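Local structure of AvrL567-D (Melampsora lini, 2QVT) at residues L96-N104 with A114-R122. The protein is a flax rust avirulence protein, of unknown biochemical function, whose recognition by flax resistance proteins probably triggers the plant's disease resistance. Numbering follows the deposited sequence.
Sequences LARTLGTVN and AHRHSGATR
A chi1 of 55° sets Thr102 OG1 between its own backbone N and carbonyl carbon, and a chi1 of -54° puts His117 CG anti to its carbonyl carbon, which leaves NE2 facing Thr102 OG1 in a hydrogen bond of 2.7 Å. The hydroxyl lies at the ring edge, in the imidazole plane, and the two side chains run roughly perpendicular to each other. Beside this bond is a single antiparallel beta bridge, by which the loop 114-122 lines an edge strand, 98-104, of a four-stranded antiparallel sheet. Thr102 and His115 form its hydrogen-bonded pair: His115 N donates to Thr102 O at 2.9 Å, in the carbonyl plane, whereas Thr102 N reaches His115 O at 2.8 Å, tilted 24° from the plane of the His115 carbonyl. This is the one bridge between the segments; farther on the loop makes a type I turn from Ser118 to Thr121. The preceding Gly101 lets the backbones close in, its CA lying 3.0 Å from His115 O. On the buried side, Ala114 CB packs against Leu100 CB and Val103 CG1, while Phe69 of strand 67-71 touches both Ala114 and Val103. Farther along, Thr121 CG2 rests 3.3 Å from Leu100 O. Past the turn, one water bridges the two segments, donating to Thr99 O at 2.7 Å and accepting from Arg122 N at 3.2 Å.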
loop_
_atom_site.group_PDB
_atom_site.type_symbol
_atom_site.label_atom_id
_atom_site.label_comp_id
_atom_site.label_asym_id
_atom_site.label_seq_id
_atom_site.Cartn_x
_atom_site.Cartn_y
_atom_site.Cartn_z
ATOM N N LEU A 96 3.877 -9.863 12.119
ATOM C CA LEU A 96 4.418 -8.534 12.209
ATOM C C LEU A 96 4.291 -7.787 10.858
ATOM O O LEU A 96 4.780 -8.229 9.774
ATOM C CB LEU A 96 5.865 -8.581 12.705
ATOM C CG LEU A 96 6.709 -7.301 12.528
ATOM C CD1 LEU A 96 6.509 -6.315 13.703
ATOM C CD2 LEU A 96 8.211 -7.585 12.286
ATOM N N ALA A 97 3.668 -6.619 10.958
ATOM C CA ALA A 97 3.426 -5.768 9.810
ATOM C C ALA A 97 4.680 -5.007 9.535
ATOM O O ALA A 97 5.412 -4.614 10.449
ATOM C CB ALA A 97 2.267 -4.801 10.080
ATOM N N ARG A 98 4.917 -4.774 8.264
ATOM C CA ARG A 98 6.043 -3.976 7.845
ATOM C C ARG A 98 5.451 -2.676 7.367
ATOM O O ARG A 98 4.256 -2.528 7.215
ATOM C CB ARG A 98 6.789 -4.670 6.697
ATOM C CG ARG A 98 8.151 -5.287 6.941
ATOM C CD ARG A 98 8.395 -6.192 8.170
ATOM N NE ARG A 98 7.614 -7.408 8.369
ATOM C CZ ARG A 98 8.100 -8.616 8.714
ATOM N NH1 ARG A 98 9.388 -8.848 8.808
ATOM N NH2 ARG A 98 7.268 -9.624 8.947
ATOM N N THR A 99 6.323 -1.726 7.108
ATOM C CA THR A 99 5.860 -0.454 6.579
ATOM C C THR A 99 6.390 -0.154 5.155
ATOM O O THR A 99 7.482 -0.613 4.798
ATOM C CB THR A 99 6.068 0.675 7.627
ATOM O OG1 THR A 99 5.443 1.864 7.161
ATOM C CG2 THR A 99 7.509 0.926 7.920
ATOM N N LEU A 100 5.566 0.513 4.319
ATOM C CA LEU A 100 6.018 1.062 3.012
ATOM C C LEU A 100 6.516 2.531 3.102
ATOM O O LEU A 100 7.096 3.093 2.133
ATOM C CB LEU A 100 4.964 0.858 1.859
ATOM C CG LEU A 100 4.638 -0.632 1.465
ATOM C CD1 LEU A 100 3.408 -0.822 0.574
ATOM C CD2 LEU A 100 5.827 -1.408 0.846
ATOM N N GLY A 101 6.326 3.150 4.257
ATOM C CA GLY A 101 6.532 4.589 4.338
ATOM C C GLY A 101 5.222 5.242 4.741
ATOM O O GLY A 101 4.308 4.567 5.226
ATOM N N THR A 102 5.137 6.559 4.582
ATOM C CA THR A 102 3.985 7.274 5.098
ATOM C C THR A 102 3.307 7.953 3.950
ATOM O O THR A 102 3.931 8.247 2.944
ATOM C CB THR A 102 4.327 8.328 6.222
ATOM O OG1 THR A 102 5.311 9.228 5.723
ATOM C CG2 THR A 102 4.840 7.652 7.539
ATOM N N VAL A 103 2.001 8.161 4.104
ATOM C CA VAL A 103 1.270 8.958 3.176
ATOM C C VAL A 103 0.629 10.085 3.998
ATOM O O VAL A 103 0.529 9.985 5.223
ATOM C CB VAL A 103 0.261 8.093 2.367
ATOM C CG1 VAL A 103 1.030 7.123 1.436
ATOM C CG2 VAL A 103 -0.665 7.345 3.289
ATOM N N ASN A 104 0.204 11.157 3.348
ATOM C CA ASN A 104 -0.443 12.215 4.104
ATOM C C ASN A 104 -1.582 12.890 3.334
ATOM O O ASN A 104 -1.741 12.680 2.121
ATOM C CB ASN A 104 0.601 13.226 4.600
ATOM C CG ASN A 104 1.380 13.822 3.489
ATOM O OD1 ASN A 104 0.861 14.663 2.775
ATOM N ND2 ASN A 104 2.629 13.366 3.301
ATOM N N ALA A 114 4.795 6.294 -1.328
ATOM C CA ALA A 114 4.989 6.418 0.104
ATOM C C ALA A 114 6.359 7.097 0.402
ATOM O O ALA A 114 7.380 6.839 -0.266
ATOM C CB ALA A 114 4.886 5.068 0.788
ATOM N N HIS A 115 6.343 7.977 1.398
ATOM C CA HIS A 115 7.534 8.660 1.893
ATOM C C HIS A 115 8.287 7.746 2.880
ATOM O O HIS A 115 7.749 7.331 3.913
ATOM C CB HIS A 115 7.127 10.030 2.493
ATOM C CG HIS A 115 8.283 10.892 2.869
ATOM N ND1 HIS A 115 8.145 12.025 3.646
ATOM C CD2 HIS A 115 9.611 10.769 2.613
ATOM C CE1 HIS A 115 9.335 12.568 3.838
ATOM N NE2 HIS A 115 10.241 11.822 3.227
ATOM N N ARG A 116 9.511 7.381 2.524
ATOM C CA ARG A 116 10.275 6.423 3.314
ATOM C C ARG A 116 11.158 7.164 4.328
ATOM O O ARG A 116 11.785 8.161 3.968
ATOM C CB ARG A 116 11.125 5.513 2.404
ATOM C CG ARG A 116 10.311 4.738 1.342
ATOM C CD ARG A 116 11.193 3.771 0.529
ATOM N NE ARG A 116 12.399 4.423 0.011
ATOM C CZ ARG A 116 13.567 3.823 -0.248
ATOM N NH1 ARG A 116 13.735 2.513 -0.054
ATOM N NH2 ARG A 116 14.586 4.547 -0.705
ATOM N N HIS A 117 11.201 6.676 5.573
ATOM C CA HIS A 117 11.920 7.346 6.680
ATOM C C HIS A 117 13.125 6.541 7.160
ATOM O O HIS A 117 14.002 7.068 7.872
ATOM C CB HIS A 117 10.979 7.616 7.865
ATOM C CG HIS A 117 9.745 8.369 7.477
ATOM N ND1 HIS A 117 9.648 9.740 7.583
ATOM C CD2 HIS A 117 8.577 7.947 6.930
ATOM C CE1 HIS A 117 8.464 10.128 7.138
ATOM N NE2 HIS A 117 7.794 9.060 6.737
ATOM N N SER A 118 13.159 5.267 6.756
ATOM C CA SER A 118 14.257 4.358 7.079
ATOM C C SER A 118 14.791 3.716 5.808
ATOM O O SER A 118 14.040 3.523 4.851
ATOM C CB SER A 118 13.761 3.296 8.049
ATOM O OG SER A 118 14.657 2.207 8.135
ATOM N N GLY A 119 16.093 3.420 5.785
ATOM C CA GLY A 119 16.747 2.683 4.685
ATOM C C GLY A 119 16.263 1.238 4.609
ATOM O O GLY A 119 16.260 0.633 3.533
ATOM N N ALA A 120 15.813 0.711 5.749
ATOM C CA ALA A 120 15.165 -0.614 5.859
ATOM C C ALA A 120 13.772 -0.757 5.167
ATOM O O ALA A 120 13.304 -1.882 4.916
ATOM C CB ALA A 120 15.059 -1.027 7.366
ATOM N N THR A 121 13.111 0.370 4.892
ATOM C CA THR A 121 11.803 0.373 4.201
ATOM C C THR A 121 11.974 -0.099 2.755
ATOM O O THR A 121 12.611 0.560 1.978
ATOM C CB THR A 121 11.163 1.792 4.271
ATOM O OG1 THR A 121 11.068 2.192 5.642
ATOM C CG2 THR A 121 9.761 1.841 3.657
ATOM N N ARG A 122 11.430 -1.261 2.412
ATOM C CA ARG A 122 11.407 -1.725 1.002
ATOM C C ARG A 122 10.711 -0.701 0.102
ATOM O O ARG A 122 9.625 -0.216 0.451
ATOM C CB ARG A 122 10.681 -3.072 0.879
ATOM C CG ARG A 122 11.195 -4.159 1.833
ATOM C CD ARG A 122 12.000 -5.186 1.108
ATOM N NE ARG A 122 13.265 -5.497 1.784
ATOM C CZ ARG A 122 14.447 -5.563 1.169
ATOM N NH1 ARG A 122 14.522 -5.391 -0.142
ATOM N NH2 ARG A 122 15.559 -5.826 1.872
HETATM O O HOH W 1 9.122 -2.665 4.076
#